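Local coordinates for protein thymine dioxygenase (PDB 5C3Q) that probably hydroxylates the methyl group of thymine as a non-haem, metal- and 2-oxoglutarate-dependent dioxygenase, at residues A[253-258]-A[271-276]; A[233-238]-A[243-248]; A[164-169]-A[220-225]. All coordinates share one frame; numbering follows the deposited sequence.

Contact 1: A[253-258]-A[271-276]; sequences VVNAGD and TVHRVV. With NI (nickel (II) ion), chain E; AKG (2-oxoglutaric acid), chain F; EDO (1,2-ethanediol), chain H.
Ala256 and Thr271 bring the two backbones nearest, yet their CA atoms are still 7.6 Å apart, so water takes the place of direct strand pairing. One water gives a proton to Ala256 O at 2.8 Å and accepts one from Thr271 N; another donates to Thr271 O and, weakly, to Ala256 O. Thr271 O is thus used twice, for it also receives the N-H of His273 ND1 at 2.9 Å, a bond lying in both the carbonyl plane and the ring plane. This second-shell bond fixes the rotation of the imidazole and turns NE2 to the nickel ion at 2.2 Å. His273 reaches the metal with CG between its backbone N and carbonyl carbon (chi1 52°). With His216 and Asp218 it forms the two-histidine, one-carboxylate facial triad of this oxygenase family, and 2-oxoglutarate and a water fill the other sites. Across the gap, Asn255 ND2 stands obliquely off the ring, 3.9 Å from His273 CE1, the amide and ring planes 60° apart; this is no hydrogen bond, for ND2 bonds to Asp218 OD2 and only weakly to Ala256 O. Further along, Val275 CG2 rests 3.5 Å from AKG C5, lining the cosubstrate pocket. Thr271 OG1 bonds to Ala45 O and accepts a hydrogen bond from O2 of an ethanediol, probably from the crystallisation liquor, at 2.8 Å. A valine in place of Thr271 would probably leave Ala45 O and the ethanediol hydroxyl without their partner. Strand 251-256 runs between strands 222-227 and 47-51 of the large sheet, whereas strand 273-275 lies between strands 213-216 and 233-236 of the smaller one; the metal sits between the two sheets of the double-stranded beta-helix.

Contact 2: A[233-238]-A[243-248]; sequences LQVKSP and IDATPI
Val235 and Ile243 face each other as an antiparallel hydrogen-bonded pair, with Val235 N reaching Ile243 O at 2.8 Å and Ile243 N returning to Val235 O at 2.9 Å. The two segments form a beta hairpin at one end of the smaller sheet of the double-stranded beta-helix, strand 242-244 being the outermost. Next to this pair, Gln234 and Asp244 make a non-hydrogen-bonded pair, and beyond them Ala245 N closes on Leu233 O at 2.8 Å.

The two sides of the hairpin differ sharply in chemistry. On the side of Val235 and Ile243 the contacts are apolar. Ala245 CB nestles against Leu233 CD2 at 3.8 Å and lies somewhat farther from Val235 CG2, while Ile243 CG1 meets Ser237 CB at 3.9 Å. Leu233 belongs to the cosubstrate pocket and touches 2-oxoglutarate; Val235 packs on Phe47 and Leu13, which close this face against the larger sheet.

The other side carries a polar pair. Gln234 and Asp244 both hold CG anti to the carbonyl carbon (chi1 -63° and -71°), which sends the two side chains the same way, one alongside the other. Gln234 OE1 is taken by Arg274 NE of the neighbouring strand, which settles how the amide is turned and leaves its nitrogen for the aspartate. The bond from Gln234 NE2 to Asp244 OD1, 3.0 Å long, is nearly straight at 172°: it leaves within the amide plane but meets the oxygen from above the carboxylate plane.

Contact 3: A[164-169]-A[220-225]; sequences EVMRAI and GSITLL. With AKG (2-oxoglutaric acid), chain F.
The outer wall of the catalytic core, where a long helix backs the large sheet, is the setting for the meeting of Val165 and Met166 with Ile222. Segment 164-169 belongs to helix 147-173, and the CA atoms closest across the contact, those of Met166 and Ile222, are 8.7 Å apart. Side chains alone span that distance. Ile222 offers two branches to two neighbours. Its longer arm ends in CD1, which settles on Val165 at 3.7 Å from CG1 and almost as near to Val165 CB, the two side chains slanting across each other. The short branch, CG2, lies 4.2 Å from Met166 SD; here the chains slide past one another in opposite directions, and the methionine, with CG anti to the carbonyl carbon (chi1 -64°) and a bend at chi2, brings its sulfur to the isoleucine. CG1 of Ile222 can point at the helix because it sits between the backbone N and the carbonyl carbon (chi1 67°), leaving CG2 beside the N.

The strand enters the sheet of the double-stranded beta-helix through a classic beta bulge, in which Ser221 and Ile222 both face Cys295 of strand 284-295. Further along, alternate residues turn to the interior. Thr223 OG1 bonds to OD2 of the metal ligand Asp218, a second-shell role. Two residues on, Leu225 meets the cosubstrate, with CD2 3.3 Å from AKG O3; Leu225 CD1 also lies close to that carboxylate. Phe180 touches both Met166 and Ile169 on the helix.

In the fold
From the N terminus, contact 3 comes first, closing a 50-residue excursion from helix 147-173 to strand 222-227. Contact 2 follows with the short loop of a hairpin, and contact 1 then spans a 12-residue connection that holds most of helix 258-263. The three loops stand in series; none nests in or crosses another. Space brings them together all the same. Strand 222-227, backed by the helix in contact 3, pairs with strand 251-256 of contact 1, while strands 233-236 and 273-275 join contacts 2 and 1 in the smaller sheet. Leu225 and Leu233 meet between the sheets, linking contacts 3 and 2 beside the 2-oxoglutarate that all three reach.

Contact 1: A[253-258]-A[271-276]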
loop_
_atom_site.group_PDB
_atom_site.type_symbol
_atom_site.label_atom_id
_atom_site.label_comp_id
_atom_site.label_asym_id
_atom_site.label_seq_id
_atom_site.Cartn_x
_atom_site.Cartn_y
_atom_site.Cartn_z
ATOM N N VAL A 253 -2.098 1.392 8.601
ATOM C CA VAL A 253 -2.893 2.271 7.777
ATOM C C VAL A 253 -3.399 1.428 6.612
ATOM O O VAL A 253 -2.610 0.786 5.913
ATOM C CB VAL A 253 -2.071 3.479 7.288
ATOM C CG1 VAL A 253 -2.910 4.382 6.401
ATOM C CG2 VAL A 253 -1.535 4.266 8.477
ATOM N N VAL A 254 -4.716 1.411 6.426
ATOM C CA VAL A 254 -5.330 0.625 5.365
ATOM C C VAL A 254 -6.076 1.540 4.413
ATOM O O VAL A 254 -6.893 2.365 4.836
ATOM C CB VAL A 254 -6.306 -0.432 5.917
ATOM C CG1 VAL A 254 -6.791 -1.337 4.794
ATOM C CG2 VAL A 254 -5.649 -1.261 7.012
ATOM N N ASN A 255 -5.781 1.405 3.125
ATOM C CA ASN A 255 -6.474 2.183 2.109
ATOM C C ASN A 255 -6.964 1.323 0.959
ATOM O O ASN A 255 -6.320 0.345 0.580
ATOM C CB ASN A 255 -5.579 3.308 1.586
ATOM C CG ASN A 255 -4.372 2.796 0.832
ATOM O OD1 ASN A 255 -3.404 2.339 1.436
ATOM N ND2 ASN A 255 -4.411 2.887 -0.494
ATOM N N ALA A 256 -8.104 1.703 0.399
ATOM C CA ALA A 256 -8.652 1.013 -0.756
ATOM C C ALA A 256 -7.878 1.415 -2.003
ATOM O O ALA A 256 -7.438 2.549 -2.119
ATOM C CB ALA A 256 -10.123 1.344 -0.917
ATOM N N GLY A 257 -7.703 0.471 -2.924
ATOM C CA GLY A 257 -7.074 0.740 -4.207
ATOM C C GLY A 257 -8.082 0.929 -5.335
ATOM O O GLY A 257 -9.289 0.784 -5.148
ATOM N N ASP A 258 -7.566 1.219 -6.524
ATOM C CA ASP A 258 -8.402 1.573 -7.666
ATOM C C ASP A 258 -9.327 0.456 -8.109
ATOM O O ASP A 258 -10.435 0.721 -8.560
ATOM C CB ASP A 258 -7.533 2.059 -8.828
ATOM C CG ASP A 258 -6.828 3.368 -8.512
ATOM O OD1 ASP A 258 -7.303 4.086 -7.597
ATOM O OD2 ASP A 258 -5.809 3.683 -9.169
ATOM N N THR A 271 -7.888 6.935 -2.675
ATOM C CA THR A 271 -7.480 8.317 -2.421
ATOM C C THR A 271 -6.003 8.530 -2.714
ATOM O O THR A 271 -5.167 7.663 -2.433
ATOM C CB THR A 271 -7.799 8.692 -0.962
ATOM O OG1 THR A 271 -9.192 8.457 -0.728
ATOM C CG2 THR A 271 -7.486 10.152 -0.661
ATOM N N VAL A 272 -5.700 9.699 -3.274
ATOM C CA VAL A 272 -4.346 10.063 -3.660
ATOM C C VAL A 272 -3.520 10.286 -2.399
ATOM O O VAL A 272 -3.984 10.920 -1.448
ATOM C CB VAL A 272 -4.336 11.334 -4.539
ATOM C CG1 VAL A 272 -2.913 11.791 -4.849
ATOM C CG2 VAL A 272 -5.101 11.091 -5.841
ATOM N N HIS A 273 -2.303 9.750 -2.399
ATOM C CA HIS A 273 -1.380 9.914 -1.288
ATOM C C HIS A 273 0.064 9.968 -1.783
ATOM O O HIS A 273 0.355 9.623 -2.926
ATOM C CB HIS A 273 -1.566 8.787 -0.265
ATOM C CG HIS A 273 -1.521 7.418 -0.859
ATOM N ND1 HIS A 273 -2.511 6.931 -1.688
ATOM C CD2 HIS A 273 -0.603 6.432 -0.750
ATOM C CE1 HIS A 273 -2.200 5.704 -2.063
ATOM N NE2 HIS A 273 -1.048 5.380 -1.509
ATOM N N ARG A 274 0.958 10.419 -0.908
ATOM C CA ARG A 274 2.360 10.622 -1.250
ATOM C C ARG A 274 3.194 10.568 0.020
ATOM O O ARG A 274 2.647 10.509 1.123
ATOM C CB ARG A 274 2.554 11.973 -1.947
ATOM C CG ARG A 274 2.405 13.179 -1.030
ATOM C CD ARG A 274 2.381 14.487 -1.801
ATOM N NE ARG A 274 2.331 15.633 -0.896
ATOM C CZ ARG A 274 2.458 16.904 -1.268
ATOM N NH1 ARG A 274 2.645 17.226 -2.543
ATOM N NH2 ARG A 274 2.406 17.863 -0.354
ATOM N N VAL A 275 4.514 10.588 -0.140
ATOM C CA VAL A 275 5.420 10.731 0.994
ATOM C C VAL A 275 6.368 11.894 0.717
ATOM O O VAL A 275 7.052 11.914 -0.305
ATOM C CB VAL A 275 6.231 9.451 1.278
ATOM C CG1 VAL A 275 7.041 9.608 2.560
ATOM C CG2 VAL A 275 5.311 8.245 1.400
ATOM N N VAL A 276 6.394 12.855 1.638
ATOM C CA VAL A 276 7.245 14.037 1.522
ATOM C C VAL A 276 8.160 14.109 2.739
ATOM O O VAL A 276 8.270 13.142 3.493
ATOM C CB VAL A 276 6.407 15.333 1.376
ATOM C CG1 VAL A 276 5.606 15.294 0.083
ATOM C CG2 VAL A 276 5.482 15.544 2.571
HETATM NI NI NI E . 0.586 3.983 -2.161
HETATM C C1 AKG F . 3.324 2.895 -1.813
HETATM O O1 AKG F . 2.409 2.729 -2.662
HETATM O O2 AKG F . 4.379 2.229 -1.850
HETATM C C2 AKG F . 3.158 3.904 -0.755
HETATM O O5 AKG F . 2.207 4.679 -0.796
HETATM C C3 AKG F . 4.168 3.979 0.375
HETATM C C4 AKG F . 3.720 4.975 1.440
HETATM C C5 AKG F . 4.670 5.000 2.615
HETATM O O3 AKG F . 4.220 5.375 3.718
HETATM O O4 AKG F . 5.865 4.665 2.462
HETATM C C1 EDO H . -11.250 11.691 -0.082
HETATM O O1 EDO H . -11.403 12.974 -0.702
HETATM C C2 EDO H . -11.813 10.625 -1.014
HETATM O O2 EDO H . -10.855 10.294 -2.029
HETATM O O HOH W 1 -5.068 4.685 -3.342
HETATM O O HOH W 2 -7.493 4.938 -0.695
HETATM O O HOH W 3 0.141 2.647 -0.459
#

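Contact 2: A[233-238]-A[243-248]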
loop_
_atom_site.group_PDB
_atom_site.type_symbol
_atom_site.label_atom_id
_atom_site.label_comp_id
_atom_site.label_asym_id
_atom_site.label_seq_id
_atom_site.Cartn_x
_atom_site.Cartn_y
_atom_site.Cartn_z
ATOM N N LEU A 233 4.031 10.593 5.288
ATOM C CA LEU A 233 2.874 10.135 4.521
ATOM C C LEU A 233 1.760 11.176 4.570
ATOM O O LEU A 233 1.426 11.688 5.635
ATOM C CB LEU A 233 2.355 8.797 5.052
ATOM C CG LEU A 233 1.079 8.257 4.392
ATOM C CD1 LEU A 233 1.307 7.917 2.928
ATOM C CD2 LEU A 233 0.565 7.042 5.144
ATOM N N GLN A 234 1.187 11.477 3.408
ATOM C CA GLN A 234 0.122 12.465 3.299
ATOM C C GLN A 234 -0.995 11.932 2.426
ATOM O O GLN A 234 -0.748 11.237 1.444
ATOM C CB GLN A 234 0.646 13.778 2.719
ATOM C CG GLN A 234 1.684 14.471 3.582
ATOM C CD GLN A 234 2.028 15.866 3.084
ATOM O OE1 GLN A 234 2.043 16.127 1.881
ATOM N NE2 GLN A 234 2.319 16.766 4.012
ATOM N N VAL A 235 -2.225 12.257 2.804
ATOM C CA VAL A 235 -3.414 11.793 2.110
ATOM C C VAL A 235 -4.172 13.033 1.646
ATOM O O VAL A 235 -4.307 13.996 2.402
ATOM C CB VAL A 235 -4.296 10.946 3.049
ATOM C CG1 VAL A 235 -5.595 10.530 2.368
ATOM C CG2 VAL A 235 -3.531 9.725 3.537
ATOM N N LYS A 236 -4.664 13.008 0.410
ATOM C CA LYS A 236 -5.353 14.161 -0.153
ATOM C C LYS A 236 -6.767 14.285 0.420
ATOM O O LYS A 236 -7.537 13.323 0.432
ATOM C CB LYS A 236 -5.380 14.085 -1.686
ATOM C CG LYS A 236 -5.507 15.443 -2.353
ATOM C CD LYS A 236 -4.922 15.462 -3.759
ATOM C CE LYS A 236 -4.908 16.874 -4.310
ATOM N NZ LYS A 236 -4.820 16.919 -5.795
ATOM N N SER A 237 -7.091 15.476 0.914
ATOM C CA SER A 237 -8.404 15.754 1.483
ATOM C C SER A 237 -9.440 15.974 0.379
ATOM O O SER A 237 -9.075 16.216 -0.776
ATOM C CB SER A 237 -8.335 17.005 2.358
ATOM O OG SER A 237 -8.252 18.172 1.560
ATOM N N PRO A 238 -10.741 15.916 0.733
ATOM C CA PRO A 238 -11.789 16.242 -0.240
ATOM C C PRO A 238 -11.754 17.683 -0.761
ATOM O O PRO A 238 -12.372 17.972 -1.788
ATOM C CB PRO A 238 -13.094 15.975 0.531
ATOM C CG PRO A 238 -12.714 15.896 1.966
ATOM C CD PRO A 238 -11.311 15.375 1.980
ATOM N N ILE A 243 -2.837 16.173 3.534
ATOM C CA ILE A 243 -2.880 16.202 4.988
ATOM C C ILE A 243 -1.961 15.120 5.533
ATOM O O ILE A 243 -1.946 14.000 5.019
ATOM C CB ILE A 243 -4.313 15.938 5.493
ATOM C CG1 ILE A 243 -5.302 16.931 4.865
ATOM C CG2 ILE A 243 -4.370 15.978 7.013
ATOM C CD1 ILE A 243 -5.010 18.395 5.131
ATOM N N ASP A 244 -1.215 15.458 6.584
ATOM C CA ASP A 244 -0.310 14.509 7.231
ATOM C C ASP A 244 -1.054 13.326 7.848
ATOM O O ASP A 244 -1.973 13.510 8.637
ATOM C CB ASP A 244 0.513 15.208 8.319
ATOM C CG ASP A 244 1.546 16.159 7.746
ATOM O OD1 ASP A 244 2.256 15.770 6.799
ATOM O OD2 ASP A 244 1.654 17.295 8.247
ATOM N N ALA A 245 -0.653 12.117 7.470
ATOM C CA ALA A 245 -1.155 10.903 8.097
ATOM C C ALA A 245 -0.200 10.551 9.228
ATOM O O ALA A 245 0.732 9.767 9.049
ATOM C CB ALA A 245 -1.249 9.769 7.090
ATOM N N THR A 246 -0.442 11.155 10.387
ATOM C CA THR A 246 0.412 11.003 11.561
ATOM C C THR A 246 0.604 9.528 11.925
ATOM O O THR A 246 -0.371 8.779 11.983
ATOM C CB THR A 246 -0.206 11.742 12.761
ATOM O OG1 THR A 246 -0.583 13.062 12.352
ATOM C CG2 THR A 246 0.776 11.829 13.933
ATOM N N PRO A 247 1.860 9.101 12.158
ATOM C CA PRO A 247 2.074 7.742 12.654
ATOM C C PRO A 247 1.473 7.541 14.049
ATOM O O PRO A 247 1.622 8.407 14.914
ATOM C CB PRO A 247 3.603 7.623 12.710
ATOM C CG PRO A 247 4.109 8.652 11.760
ATOM C CD PRO A 247 3.132 9.779 11.845
ATOM N N ILE A 248 0.775 6.423 14.242
ATOM C CA ILE A 248 0.278 6.020 15.559
ATOM C C ILE A 248 0.879 4.652 15.873
ATOM O O ILE A 248 0.786 3.728 15.061
ATOM C CB ILE A 248 -1.265 5.969 15.599
ATOM C CG1 ILE A 248 -1.837 7.376 15.388
ATOM C CG2 ILE A 248 -1.756 5.397 16.928
ATOM C CD1 ILE A 248 -3.351 7.440 15.294
HETATM O O HOH W 4 3.452 9.637 8.080
HETATM O O HOH W 5 3.208 12.977 7.533
#

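Contact 3: A[164-169]-A[220-225]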
loop_
_atom_site.group_PDB
_atom_site.type_symbol
_atom_site.label_atom_id
_atom_site.label_comp_id
_atom_site.label_asym_id
_atom_site.label_seq_id
_atom_site.Cartn_x
_atom_site.Cartn_y
_atom_site.Cartn_z
ATOM N N GLU A 164 -9.773 -10.898 6.187
ATOM C CA GLU A 164 -10.613 -10.419 7.293
ATOM C C GLU A 164 -11.136 -9.002 7.064
ATOM O O GLU A 164 -12.277 -8.708 7.403
ATOM C CB GLU A 164 -9.864 -10.492 8.633
ATOM C CG GLU A 164 -9.407 -11.890 9.049
ATOM C CD GLU A 164 -10.527 -12.799 9.537
ATOM O OE1 GLU A 164 -11.725 -12.493 9.322
ATOM O OE2 GLU A 164 -10.202 -13.850 10.142
ATOM N N VAL A 165 -10.309 -8.125 6.496
ATOM C CA VAL A 165 -10.752 -6.766 6.176
ATOM C C VAL A 165 -11.863 -6.790 5.125
ATOM O O VAL A 165 -12.834 -6.051 5.240
ATOM C CB VAL A 165 -9.593 -5.851 5.710
ATOM C CG1 VAL A 165 -10.125 -4.510 5.217
ATOM C CG2 VAL A 165 -8.611 -5.617 6.847
ATOM N N MET A 166 -11.728 -7.645 4.113
ATOM C CA MET A 166 -12.777 -7.785 3.098
ATOM C C MET A 166 -14.065 -8.337 3.716
ATOM O O MET A 166 -15.161 -7.915 3.342
ATOM C CB MET A 166 -12.319 -8.667 1.933
ATOM C CG MET A 166 -11.158 -8.104 1.115
ATOM S SD MET A 166 -11.265 -6.361 0.641
ATOM C CE MET A 166 -12.620 -6.374 -0.527
ATOM N N ARG A 167 -13.932 -9.256 4.675
ATOM C CA ARG A 167 -15.095 -9.746 5.423
ATOM C C ARG A 167 -15.786 -8.611 6.180
ATOM O O ARG A 167 -17.009 -8.544 6.195
ATOM C CB ARG A 167 -14.709 -10.869 6.389
ATOM C CG ARG A 167 -14.479 -12.194 5.696
ATOM C CD ARG A 167 -13.965 -13.265 6.642
ATOM N NE ARG A 167 -13.655 -14.485 5.904
ATOM C CZ ARG A 167 -13.080 -15.568 6.421
ATOM N NH1 ARG A 167 -12.733 -15.612 7.703
ATOM N NH2 ARG A 167 -12.849 -16.622 5.645
ATOM N N ALA A 168 -15.008 -7.723 6.797
ATOM C CA ALA A 168 -15.576 -6.545 7.468
ATOM C C ALA A 168 -16.320 -5.649 6.485
ATOM O O ALA A 168 -17.399 -5.151 6.786
ATOM C CB ALA A 168 -14.494 -5.754 8.184
ATOM N N ILE A 169 -15.742 -5.447 5.306
ATOM C CA ILE A 169 -16.409 -4.684 4.258
ATOM C C ILE A 169 -17.747 -5.332 3.874
ATOM O O ILE A 169 -18.754 -4.642 3.741
ATOM C CB ILE A 169 -15.501 -4.507 3.027
ATOM C CG1 ILE A 169 -14.382 -3.510 3.359
ATOM C CG2 ILE A 169 -16.304 -4.042 1.822
ATOM C CD1 ILE A 169 -13.281 -3.438 2.327
ATOM N N GLY A 220 -4.878 -1.989 -6.355
ATOM C CA GLY A 220 -5.595 -3.234 -6.041
ATOM C C GLY A 220 -6.864 -3.089 -5.217
ATOM O O GLY A 220 -7.618 -2.125 -5.376
ATOM N N SER A 221 -7.106 -4.066 -4.344
ATOM C CA SER A 221 -8.291 -4.065 -3.486
ATOM C C SER A 221 -8.043 -3.161 -2.279
ATOM O O SER A 221 -8.715 -2.139 -2.112
ATOM C CB SER A 221 -8.646 -5.486 -3.040
ATOM O OG SER A 221 -7.512 -6.160 -2.503
ATOM N N ILE A 222 -7.082 -3.552 -1.443
ATOM C CA ILE A 222 -6.611 -2.715 -0.341
ATOM C C ILE A 222 -5.086 -2.779 -0.217
ATOM O O ILE A 222 -4.426 -3.669 -0.772
ATOM C CB ILE A 222 -7.249 -3.092 1.028
ATOM C CG1 ILE A 222 -6.793 -4.476 1.499
ATOM C CG2 ILE A 222 -8.774 -3.024 0.963
ATOM C CD1 ILE A 222 -7.285 -4.853 2.886
ATOM N N THR A 223 -4.534 -1.821 0.515
ATOM C CA THR A 223 -3.131 -1.834 0.858
ATOM C C THR A 223 -3.022 -1.768 2.367
ATOM O O THR A 223 -3.718 -0.977 3.007
ATOM C CB THR A 223 -2.373 -0.649 0.229
ATOM O OG1 THR A 223 -2.486 -0.711 -1.193
ATOM C CG2 THR A 223 -0.888 -0.670 0.615
ATOM N N LEU A 224 -2.176 -2.627 2.926
ATOM C CA LEU A 224 -1.867 -2.599 4.346
ATOM C C LEU A 224 -0.525 -1.907 4.457
ATOM O O LEU A 224 0.485 -2.451 4.012
ATOM C CB LEU A 224 -1.793 -4.017 4.917
ATOM C CG LEU A 224 -2.992 -4.916 4.612
ATOM C CD1 LEU A 224 -2.716 -6.345 5.047
ATOM C CD2 LEU A 224 -4.251 -4.381 5.274
ATOM N N LEU A 225 -0.522 -0.702 5.019
ATOM C CA LEU A 225 0.692 0.099 5.131
ATOM C C LEU A 225 1.167 0.171 6.573
ATOM O O LEU A 225 0.501 0.751 7.434
ATOM C CB LEU A 225 0.473 1.514 4.584
ATOM C CG LEU A 225 1.750 2.363 4.622
ATOM C CD1 LEU A 225 2.709 1.961 3.512
ATOM C CD2 LEU A 225 1.420 3.837 4.529
HETATM C C1 AKG F . 3.324 2.895 -1.813
HETATM O O1 AKG F . 2.409 2.729 -2.662
HETATM O O2 AKG F . 4.379 2.229 -1.850
HETATM C C2 AKG F . 3.158 3.904 -0.755
HETATM O O5 AKG F . 2.207 4.679 -0.796
HETATM C C3 AKG F . 4.168 3.979 0.375
HETATM C C4 AKG F . 3.720 4.975 1.440
HETATM C C5 AKG F . 4.670 5.000 2.615
HETATM O O3 AKG F . 4.220 5.375 3.718
HETATM O O4 AKG F . 5.865 4.665 2.462
#